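Local atomic coordinates of periplasmic binding protein component of an ABC type zinc uptake transporter (Synechocystis sp., PDB entry 1PQ4), a protein that binds zinc in the periplasm and probably delivers it to the membrane components of an ABC-type zinc uptake transporter. Residues D4-I9 and E53-I58; I184-P189 and D206-Q211; I194-S199 and P213-G218. All coordinates share one frame; numbering follows the deposited sequence.

Interaction 1 (D4-I9 and E53-I58)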
loop_
_atom_site.group_PDB
_atom_site.type_symbol
_atom_site.label_atom_id
_atom_site.label_comp_id
_atom_site.label_asym_id
_atom_site.label_seq_id
_atom_site.Cartn_x
_atom_site.Cartn_y
_atom_site.Cartn_z
ATOM N N ASP A 4 11.973 3.898 -19.325
ATOM C CA ASP A 4 10.572 4.218 -19.023
ATOM C C ASP A 4 9.952 3.015 -18.352
ATOM O O ASP A 4 9.906 1.928 -18.930
ATOM C CB ASP A 4 9.794 4.505 -20.295
ATOM C CG ASP A 4 10.064 5.893 -20.812
ATOM O OD1 ASP A 4 9.836 6.832 -20.036
ATOM O OD2 ASP A 4 10.513 6.046 -21.957
ATOM N N ILE A 5 9.432 3.238 -17.150
ATOM C CA ILE A 5 8.841 2.177 -16.341
ATOM C C ILE A 5 7.520 2.671 -15.826
ATOM O O ILE A 5 7.395 3.823 -15.404
ATOM C CB ILE A 5 9.764 1.854 -15.110
ATOM C CG1 ILE A 5 11.130 1.392 -15.631
ATOM C CG2 ILE A 5 9.144 0.757 -14.187
ATOM C CD1 ILE A 5 12.208 1.191 -14.569
ATOM N N THR A 6 6.532 1.799 -15.866
ATOM C CA THR A 6 5.227 2.134 -15.365
ATOM C C THR A 6 4.977 1.277 -14.157
ATOM O O THR A 6 5.341 0.059 -14.092
ATOM C CB THR A 6 4.137 1.887 -16.456
ATOM O OG1 THR A 6 4.348 2.791 -17.550
ATOM C CG2 THR A 6 2.762 2.167 -15.893
ATOM N N VAL A 7 4.371 1.889 -13.148
ATOM C CA VAL A 7 4.027 1.113 -11.971
ATOM C C VAL A 7 2.522 1.263 -11.732
ATOM O O VAL A 7 1.892 2.166 -12.282
ATOM C CB VAL A 7 4.788 1.588 -10.714
ATOM C CG1 VAL A 7 6.313 1.515 -10.980
ATOM C CG2 VAL A 7 4.349 3.023 -10.369
ATOM N N SER A 8 1.967 0.390 -10.911
ATOM C CA SER A 8 0.534 0.436 -10.640
ATOM C C SER A 8 0.076 1.572 -9.737
ATOM O O SER A 8 -0.848 2.287 -10.081
ATOM C CB SER A 8 0.074 -0.885 -10.023
ATOM O OG SER A 8 0.121 -1.932 -10.983
ATOM N N ILE A 9 0.767 1.788 -8.617
ATOM C CA ILE A 9 0.267 2.800 -7.664
ATOM C C ILE A 9 1.345 3.751 -7.222
ATOM O O ILE A 9 2.535 3.433 -7.307
ATOM C CB ILE A 9 -0.400 2.101 -6.450
ATOM C CG1 ILE A 9 0.558 1.046 -5.864
ATOM C CG2 ILE A 9 -1.678 1.413 -6.883
ATOM C CD1 ILE A 9 0.216 0.588 -4.448
ATOM N N GLU A 53 9.300 0.210 -21.001
ATOM C CA GLU A 53 10.248 -0.894 -21.071
ATOM C C GLU A 53 9.892 -1.971 -20.056
ATOM O O GLU A 53 10.150 -3.175 -20.256
ATOM C CB GLU A 53 11.643 -0.328 -20.866
ATOM C CG GLU A 53 12.025 0.455 -22.125
ATOM C CD GLU A 53 13.194 1.348 -21.934
ATOM O OE1 GLU A 53 12.978 2.577 -21.799
ATOM O OE2 GLU A 53 14.328 0.811 -21.915
ATOM N N ALA A 54 9.292 -1.547 -18.950
ATOM C CA ALA A 54 8.871 -2.504 -17.942
ATOM C C ALA A 54 7.664 -1.987 -17.171
ATOM O O ALA A 54 7.339 -0.793 -17.175
ATOM C CB ALA A 54 10.008 -2.810 -16.991
ATOM N N TYR A 55 7.009 -2.899 -16.507
ATOM C CA TYR A 55 5.840 -2.558 -15.717
ATOM C C TYR A 55 6.051 -3.268 -14.392
ATOM O O TYR A 55 6.333 -4.484 -14.353
ATOM C CB TYR A 55 4.563 -3.059 -16.407
ATOM C CG TYR A 55 3.327 -2.637 -15.672
ATOM C CD1 TYR A 55 2.474 -1.635 -16.191
ATOM C CD2 TYR A 55 3.027 -3.185 -14.428
ATOM C CE1 TYR A 55 1.360 -1.207 -15.488
ATOM C CE2 TYR A 55 1.918 -2.755 -13.709
ATOM C CZ TYR A 55 1.084 -1.764 -14.255
ATOM O OH TYR A 55 -0.047 -1.403 -13.575
ATOM N N VAL A 56 5.951 -2.523 -13.296
ATOM C CA VAL A 56 6.150 -3.160 -11.993
ATOM C C VAL A 56 4.832 -3.468 -11.287
ATOM O O VAL A 56 4.088 -2.568 -10.901
ATOM C CB VAL A 56 7.055 -2.293 -11.090
ATOM C CG1 VAL A 56 7.174 -2.948 -9.655
ATOM C CG2 VAL A 56 8.442 -2.224 -11.726
ATOM N N LEU A 57 4.545 -4.763 -11.157
ATOM C CA LEU A 57 3.338 -5.244 -10.527
ATOM C C LEU A 57 3.444 -5.326 -9.016
ATOM O O LEU A 57 4.502 -5.692 -8.460
ATOM C CB LEU A 57 3.049 -6.675 -10.986
ATOM C CG LEU A 57 2.932 -6.915 -12.498
ATOM C CD1 LEU A 57 3.161 -8.418 -12.807
ATOM C CD2 LEU A 57 1.580 -6.434 -12.962
ATOM N N ILE A 58 2.344 -5.016 -8.348
ATOM C CA ILE A 58 2.316 -5.245 -6.910
ATOM C C ILE A 58 2.251 -6.796 -6.814
ATOM O O ILE A 58 2.860 -7.427 -5.946
ATOM C CB ILE A 58 1.027 -4.644 -6.300
ATOM C CG1 ILE A 58 1.169 -3.105 -6.182
ATOM C CG2 ILE A 58 0.706 -5.316 -4.978
ATOM C CD1 ILE A 58 1.043 -2.383 -7.470
#
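Tyr55 lays its ring across the Thr6 backbone. Thr6 O stands 3.7 Å from Tyr55 CG, over one face of the ring and offset toward its rim, while the methyl Thr6 CG2 meets Tyr55 CE1, also at 3.7 Å, the two side chains meeting at a slant. With CG anti to the backbone N (chi1 -176°), the ring runs forward along its neighbour, and its hydroxyl arrives beside Ser8: Tyr55 OH donates to Ser8 OG at 2.7 Å. Glu63 OE2 is the second partner of that serine hydroxyl and also bonds Ile58 N, so one carboxylate holds the chain just beyond both strands. Beneath lies a parallel ladder between strands 3-7 and 54-57, the two inner strands of a four-stranded parallel sheet, in an alpha/beta fold where helices such as 10-20 and 43-48 link the strands. Thr6 serves as the bridging residue: Thr6 N donates to Ala54 O at 3.0 Å, and Thr6 O accepts from Val56 N at 2.8 Å. On the other face, occupied by Ile5, Val7, Ala54 and Val56, the branched residues suit extended backbone; Val7 CG1 lies alongside Val56 CB at 3.9 Å, and Val7 also packs on Leu16 of helix 10-20. At the start of the ladder, Glu53 N bonds Asp4 O at 2.8 Å, and the glutamate's extended chain reaches across so that Glu53 OE1 takes Asp4 N at 3.0 Å from above the carboxylate plane. The Asp4 carboxylate lies near this like charge and has a long, weak ion pair with Arg25, which would probably ease the repulsion.

Interaction 2 (I184-P189 and D206-Q211)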
loop_
_atom_site.group_PDB
_atom_site.type_symbol
_atom_site.label_atom_id
_atom_site.label_comp_id
_atom_site.label_asym_id
_atom_site.label_seq_id
_atom_site.Cartn_x
_atom_site.Cartn_y
_atom_site.Cartn_z
ATOM N N ILE A 184 7.524 4.034 17.996
ATOM C CA ILE A 184 6.269 4.772 18.115
ATOM C C ILE A 184 5.133 3.868 18.592
ATOM O O ILE A 184 4.371 4.250 19.471
ATOM C CB ILE A 184 5.879 5.397 16.738
ATOM C CG1 ILE A 184 6.923 6.444 16.364
ATOM C CG2 ILE A 184 4.436 5.967 16.761
ATOM C CD1 ILE A 184 6.906 6.860 14.899
ATOM N N LEU A 185 5.028 2.652 18.043
ATOM C CA LEU A 185 3.904 1.777 18.371
ATOM C C LEU A 185 4.048 0.767 19.497
ATOM O O LEU A 185 3.047 0.294 20.016
ATOM C CB LEU A 185 3.493 0.987 17.103
ATOM C CG LEU A 185 2.567 1.433 15.965
ATOM C CD1 LEU A 185 2.007 2.786 16.198
ATOM C CD2 LEU A 185 3.266 1.303 14.616
ATOM N N GLN A 186 5.254 0.398 19.895
ATOM C CA GLN A 186 5.302 -0.636 20.930
ATOM C C GLN A 186 4.688 -0.352 22.308
ATOM O O GLN A 186 4.116 -1.260 22.904
ATOM C CB GLN A 186 6.725 -1.180 21.109
ATOM C CG GLN A 186 7.250 -1.983 19.887
ATOM C CD GLN A 186 6.172 -2.812 19.134
ATOM O OE1 GLN A 186 5.299 -2.256 18.445
ATOM N NE2 GLN A 186 6.247 -4.140 19.260
ATOM N N PRO A 187 4.715 0.911 22.787
ATOM C CA PRO A 187 4.145 1.176 24.115
ATOM C C PRO A 187 2.626 1.308 24.246
ATOM O O PRO A 187 2.119 1.396 25.340
ATOM C CB PRO A 187 4.885 2.447 24.545
ATOM C CG PRO A 187 4.972 3.222 23.252
ATOM C CD PRO A 187 5.318 2.135 22.219
ATOM N N LEU A 188 1.894 1.318 23.148
ATOM C CA LEU A 188 0.446 1.445 23.241
ATOM C C LEU A 188 -0.225 0.316 23.994
ATOM O O LEU A 188 0.027 -0.843 23.732
ATOM C CB LEU A 188 -0.144 1.523 21.848
ATOM C CG LEU A 188 0.567 2.541 20.936
ATOM C CD1 LEU A 188 -0.183 2.602 19.610
ATOM C CD2 LEU A 188 0.613 3.926 21.605
ATOM N N PRO A 189 -1.091 0.638 24.966
ATOM C CA PRO A 189 -1.776 -0.435 25.704
ATOM C C PRO A 189 -2.932 -0.894 24.834
ATOM O O PRO A 189 -3.340 -2.033 24.918
ATOM C CB PRO A 189 -2.312 0.266 26.970
ATOM C CG PRO A 189 -1.536 1.558 27.044
ATOM C CD PRO A 189 -1.343 1.951 25.588
ATOM N N ASP A 206 3.108 -6.496 11.381
ATOM C CA ASP A 206 4.468 -6.066 11.689
ATOM C C ASP A 206 4.639 -5.454 13.068
ATOM O O ASP A 206 5.653 -5.693 13.745
ATOM C CB ASP A 206 4.936 -5.006 10.708
ATOM C CG ASP A 206 5.439 -5.592 9.440
ATOM O OD1 ASP A 206 5.368 -6.834 9.362
ATOM O OD2 ASP A 206 5.875 -4.828 8.538
ATOM N N TYR A 207 3.661 -4.636 13.449
ATOM C CA TYR A 207 3.710 -3.912 14.702
ATOM C C TYR A 207 2.729 -4.366 15.747
ATOM O O TYR A 207 2.419 -3.621 16.666
ATOM C CB TYR A 207 3.557 -2.414 14.402
ATOM C CG TYR A 207 4.606 -1.970 13.418
ATOM C CD1 TYR A 207 5.945 -2.070 13.742
ATOM C CD2 TYR A 207 4.276 -1.559 12.120
ATOM C CE1 TYR A 207 6.948 -1.780 12.808
ATOM C CE2 TYR A 207 5.271 -1.273 11.180
ATOM C CZ TYR A 207 6.608 -1.391 11.539
ATOM O OH TYR A 207 7.608 -1.176 10.613
ATOM N N ASN A 208 2.215 -5.572 15.603
ATOM C CA ASN A 208 1.320 -6.128 16.610
ATOM C C ASN A 208 0.117 -5.255 16.952
ATOM O O ASN A 208 -0.155 -4.969 18.116
ATOM C CB ASN A 208 2.108 -6.417 17.876
ATOM C CG ASN A 208 3.281 -7.357 17.610
ATOM O OD1 ASN A 208 4.435 -7.043 17.932
ATOM N ND2 ASN A 208 2.991 -8.513 17.004
ATOM N N LEU A 209 -0.587 -4.829 15.915
ATOM C CA LEU A 209 -1.791 -4.024 16.067
ATOM C C LEU A 209 -2.890 -4.919 15.555
ATOM O O LEU A 209 -2.623 -5.948 14.916
ATOM C CB LEU A 209 -1.713 -2.769 15.196
ATOM C CG LEU A 209 -0.536 -1.832 15.517
ATOM C CD1 LEU A 209 -0.555 -0.633 14.580
ATOM C CD2 LEU A 209 -0.628 -1.350 16.957
ATOM N N VAL A 210 -4.128 -4.536 15.850
ATOM C CA VAL A 210 -5.289 -5.276 15.406
ATOM C C VAL A 210 -6.102 -4.297 14.592
ATOM O O VAL A 210 -6.571 -3.294 15.106
ATOM C CB VAL A 210 -6.125 -5.781 16.600
ATOM C CG1 VAL A 210 -7.424 -6.373 16.096
ATOM C CG2 VAL A 210 -5.324 -6.874 17.379
ATOM N N GLN A 211 -6.252 -4.576 13.314
ATOM C CA GLN A 211 -7.002 -3.676 12.458
ATOM C C GLN A 211 -8.442 -4.140 12.492
ATOM O O GLN A 211 -8.690 -5.307 12.279
ATOM C CB GLN A 211 -6.449 -3.794 11.033
ATOM C CG GLN A 211 -7.376 -3.336 9.967
ATOM C CD GLN A 211 -6.851 -3.629 8.554
ATOM O OE1 GLN A 211 -6.704 -4.798 8.134
ATOM N NE2 GLN A 211 -6.582 -2.582 7.828
#
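A Schellman motif ends helix 201-206, and the turn it makes packs against the C-terminal end of helix 160-185. Asn208, the C-prime residue, has positive phi, a conformation asparagine tolerates well, and this reversal leads the chain into strand 210-213 with Tyr207 and Leu209 both directed at the long helix. Leu185 receives them. Its methyl CD2 touches Tyr207 at the root of the ring, 3.7 Å from Tyr207 CG, and Leu185 CG lies 4.0 Å from Leu209 CD1, the two leucines crossing at roughly a right angle. Branching at CG, leucine can offer one methyl to the tyrosine while its CG meets Leu209; Phe203 of helix 201-206 and Ala281 of helix 273-288 add to the same apolar cluster. The ring of Tyr207 leads away from Leu185, and its hydroxyl bonds Asn178 OD1 further back on helix 160-185. At the margin Gln186, bent at chi2 (-35°), brings NE2 to 3.7 Å from Asn208 OD1, their amide planes 39° apart. No hydrogen bond joins the two segments, and Gln186 OE1 is covered without a polar partner in the model. Direct contact is thus apolar, and the polar link is indirect, through the Arg191 guanidinium, which bonds Leu185 O, Leu188 O and Asn208 O.

Interaction 3 (I194-S199 and P213-G218). With ZN (zinc ion), chain C.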
loop_
_atom_site.group_PDB
_atom_site.type_symbol
_atom_site.label_atom_id
_atom_site.label_comp_id
_atom_site.label_asym_id
_atom_site.label_seq_id
_atom_site.Cartn_x
_atom_site.Cartn_y
_atom_site.Cartn_z
ATOM N N ILE A 194 -9.706 1.230 14.249
ATOM C CA ILE A 194 -10.810 0.990 13.298
ATOM C C ILE A 194 -10.547 1.819 12.084
ATOM O O ILE A 194 -10.247 2.994 12.196
ATOM C CB ILE A 194 -12.151 1.468 13.853
ATOM C CG1 ILE A 194 -12.377 0.874 15.218
ATOM C CG2 ILE A 194 -13.288 1.073 12.912
ATOM C CD1 ILE A 194 -13.674 1.375 15.905
ATOM N N VAL A 195 -10.704 1.213 10.915
ATOM C CA VAL A 195 -10.468 1.878 9.651
ATOM C C VAL A 195 -11.587 1.462 8.742
ATOM O O VAL A 195 -12.274 0.473 8.984
ATOM C CB VAL A 195 -9.156 1.432 8.942
ATOM C CG1 VAL A 195 -8.000 1.901 9.687
ATOM C CG2 VAL A 195 -9.114 -0.122 8.824
ATOM N N PHE A 196 -11.778 2.232 7.706
ATOM C CA PHE A 196 -12.854 1.868 6.823
ATOM C C PHE A 196 -12.406 0.705 5.943
ATOM O O PHE A 196 -12.929 -0.384 6.076
ATOM C CB PHE A 196 -13.285 3.049 5.964
ATOM C CG PHE A 196 -14.391 2.686 5.020
ATOM C CD1 PHE A 196 -15.677 2.430 5.512
ATOM C CD2 PHE A 196 -14.126 2.462 3.671
ATOM C CE1 PHE A 196 -16.674 1.954 4.694
ATOM C CE2 PHE A 196 -15.151 1.973 2.831
ATOM C CZ PHE A 196 -16.417 1.725 3.365
ATOM N N HIS A 197 -11.413 0.956 5.087
ATOM C CA HIS A 197 -10.938 -0.078 4.135
ATOM C C HIS A 197 -9.704 -0.758 4.742
ATOM O O HIS A 197 -8.742 -0.085 5.127
ATOM C CB HIS A 197 -10.612 0.612 2.826
ATOM C CG HIS A 197 -9.978 -0.286 1.823
ATOM N ND1 HIS A 197 -10.687 -1.246 1.132
ATOM C CD2 HIS A 197 -8.695 -0.370 1.387
ATOM C CE1 HIS A 197 -9.876 -1.880 0.306
ATOM N NE2 HIS A 197 -8.662 -1.375 0.445
ATOM N N PRO A 198 -9.721 -2.103 4.822
ATOM C CA PRO A 198 -8.616 -2.850 5.415
ATOM C C PRO A 198 -7.388 -2.943 4.552
ATOM O O PRO A 198 -7.111 -3.956 3.928
ATOM C CB PRO A 198 -9.250 -4.217 5.732
ATOM C CG PRO A 198 -10.180 -4.421 4.564
ATOM C CD PRO A 198 -10.769 -3.012 4.310
ATOM N N SER A 199 -6.635 -1.880 4.477
ATOM C CA SER A 199 -5.425 -2.014 3.697
ATOM C C SER A 199 -4.219 -2.167 4.609
ATOM O O SER A 199 -3.078 -2.179 4.134
ATOM C CB SER A 199 -5.259 -0.776 2.829
ATOM O OG SER A 199 -5.490 0.355 3.590
ATOM N N PRO A 213 -11.801 -3.565 10.584
ATOM C CA PRO A 213 -12.361 -2.855 9.439
ATOM C C PRO A 213 -13.848 -2.632 9.490
ATOM O O PRO A 213 -14.587 -3.420 10.083
ATOM C CB PRO A 213 -11.958 -3.747 8.256
ATOM C CG PRO A 213 -12.039 -5.128 8.855
ATOM C CD PRO A 213 -11.400 -4.946 10.226
ATOM N N ILE A 214 -14.276 -1.540 8.878
ATOM C CA ILE A 214 -15.702 -1.222 8.811
ATOM C C ILE A 214 -16.284 -1.829 7.507
ATOM O O ILE A 214 -17.371 -2.401 7.514
ATOM C CB ILE A 214 -15.934 0.317 8.747
ATOM C CG1 ILE A 214 -15.475 0.984 10.033
ATOM C CG2 ILE A 214 -17.458 0.633 8.565
ATOM C CD1 ILE A 214 -15.291 2.497 9.946
ATOM N N GLU A 215 -15.603 -1.645 6.384
ATOM C CA GLU A 215 -16.147 -2.217 5.145
ATOM C C GLU A 215 -16.206 -3.733 5.253
ATOM O O GLU A 215 -15.407 -4.346 5.954
ATOM C CB GLU A 215 -15.315 -1.823 3.914
ATOM C CG GLU A 215 -13.994 -2.515 3.782
ATOM C CD GLU A 215 -13.527 -2.676 2.321
ATOM O OE1 GLU A 215 -13.411 -1.663 1.577
ATOM O OE2 GLU A 215 -13.269 -3.848 1.934
ATOM N N VAL A 216 -17.172 -4.338 4.579
ATOM C CA VAL A 216 -17.305 -5.793 4.579
ATOM C C VAL A 216 -17.347 -6.252 3.134
ATOM O O VAL A 216 -18.202 -5.809 2.371
ATOM C CB VAL A 216 -18.597 -6.256 5.283
ATOM C CG1 VAL A 216 -18.417 -6.215 6.793
ATOM C CG2 VAL A 216 -19.755 -5.361 4.870
ATOM N N GLU A 217 -16.406 -7.117 2.760
ATOM C CA GLU A 217 -16.357 -7.615 1.399
ATOM C C GLU A 217 -16.431 -6.493 0.383
ATOM O O GLU A 217 -17.213 -6.553 -0.569
ATOM N N GLY A 218 -15.631 -5.454 0.594
ATOM C CA GLY A 218 -15.622 -4.332 -0.326
ATOM C C GLY A 218 -16.941 -3.585 -0.340
ATOM O O GLY A 218 -17.199 -2.777 -1.233
HETATM ZN ZN ZN C . -7.008 -1.685 -0.739
HETATM O O HOH W 1 -5.743 0.197 -0.975
#
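His197 and Glu215 meet beside the bound zinc ion. The imidazole binds zinc through His197 NE2 at 2.1 Å and gives its other nitrogen to the carboxylate: His197 ND1 to Glu215 OE1 is 2.8 Å and nearly straight, 174° at the hydrogen. The oxygen sits in the ring plane, yet the ring approaches it from above the carboxylate plane, the two planes being 71° apart. A proton held on ND1 leaves NE2 as the metal ligand, and the carboxylate would probably make the imidazole a stronger donor to the metal. His37, His133 and a water molecule complete the zinc shell, and Phe247 stacks on the ring of His197. One step out, Glu215 is itself positioned. Its CG lies between backbone N and carbonyl carbon (chi1 74°), which brings the chain across Pro198, with Pro198 CD only 3.3 Å from Glu215 CG. Glu215 CB rests over a face of the Phe196 ring, 4.0 Å from its centroid, in a CH-pi contact. The backbone fixes the same register: Glu215 N bonds Phe196 O at 3.0 Å, and Ile214 N bonds Val195 O at 2.8 Å. Further from the metal, Ile194 CG2 packs on Ile214 CG1 at 3.6 Å; Phe196 and Ile214 pack on Ser251 and Ser252 of helix 250-259, Ile194 on Ala233 of helix 223-234. Pro198 and Pro213 pack against each other where the two segments leave the sheet, Pro198 centring an inverse gamma turn. The loop after strand 192-195 supplies one ligand of the three-histidine site, and the loop after 210-213 the carboxylate that orients it, as befits this solute-binding family, where the metal lies in the cleft between two lobes.

All three contacts are largely buried, and only interaction 2 has exposed residues among those that touch. Interactions 1 and 3 lie on opposite sides of the chain's centre, about 27 Å apart between centres; interaction 3 supplies a zinc ligand, whereas the nearest side chain of interaction 1, Ile9, is about 8 Å from the ion. The first joins two inner strands through a regular ladder, of which interaction 3 keeps little. Interactions 2 and 3 share elements: strands 192-195 and 210-213 are neighbours, and Gln211 packs on Pro198. Interaction 2 has no direct hydrogen bond between its segments, while interaction 3 combines apolar packing with backbone bonds and the His197-Glu215 pair.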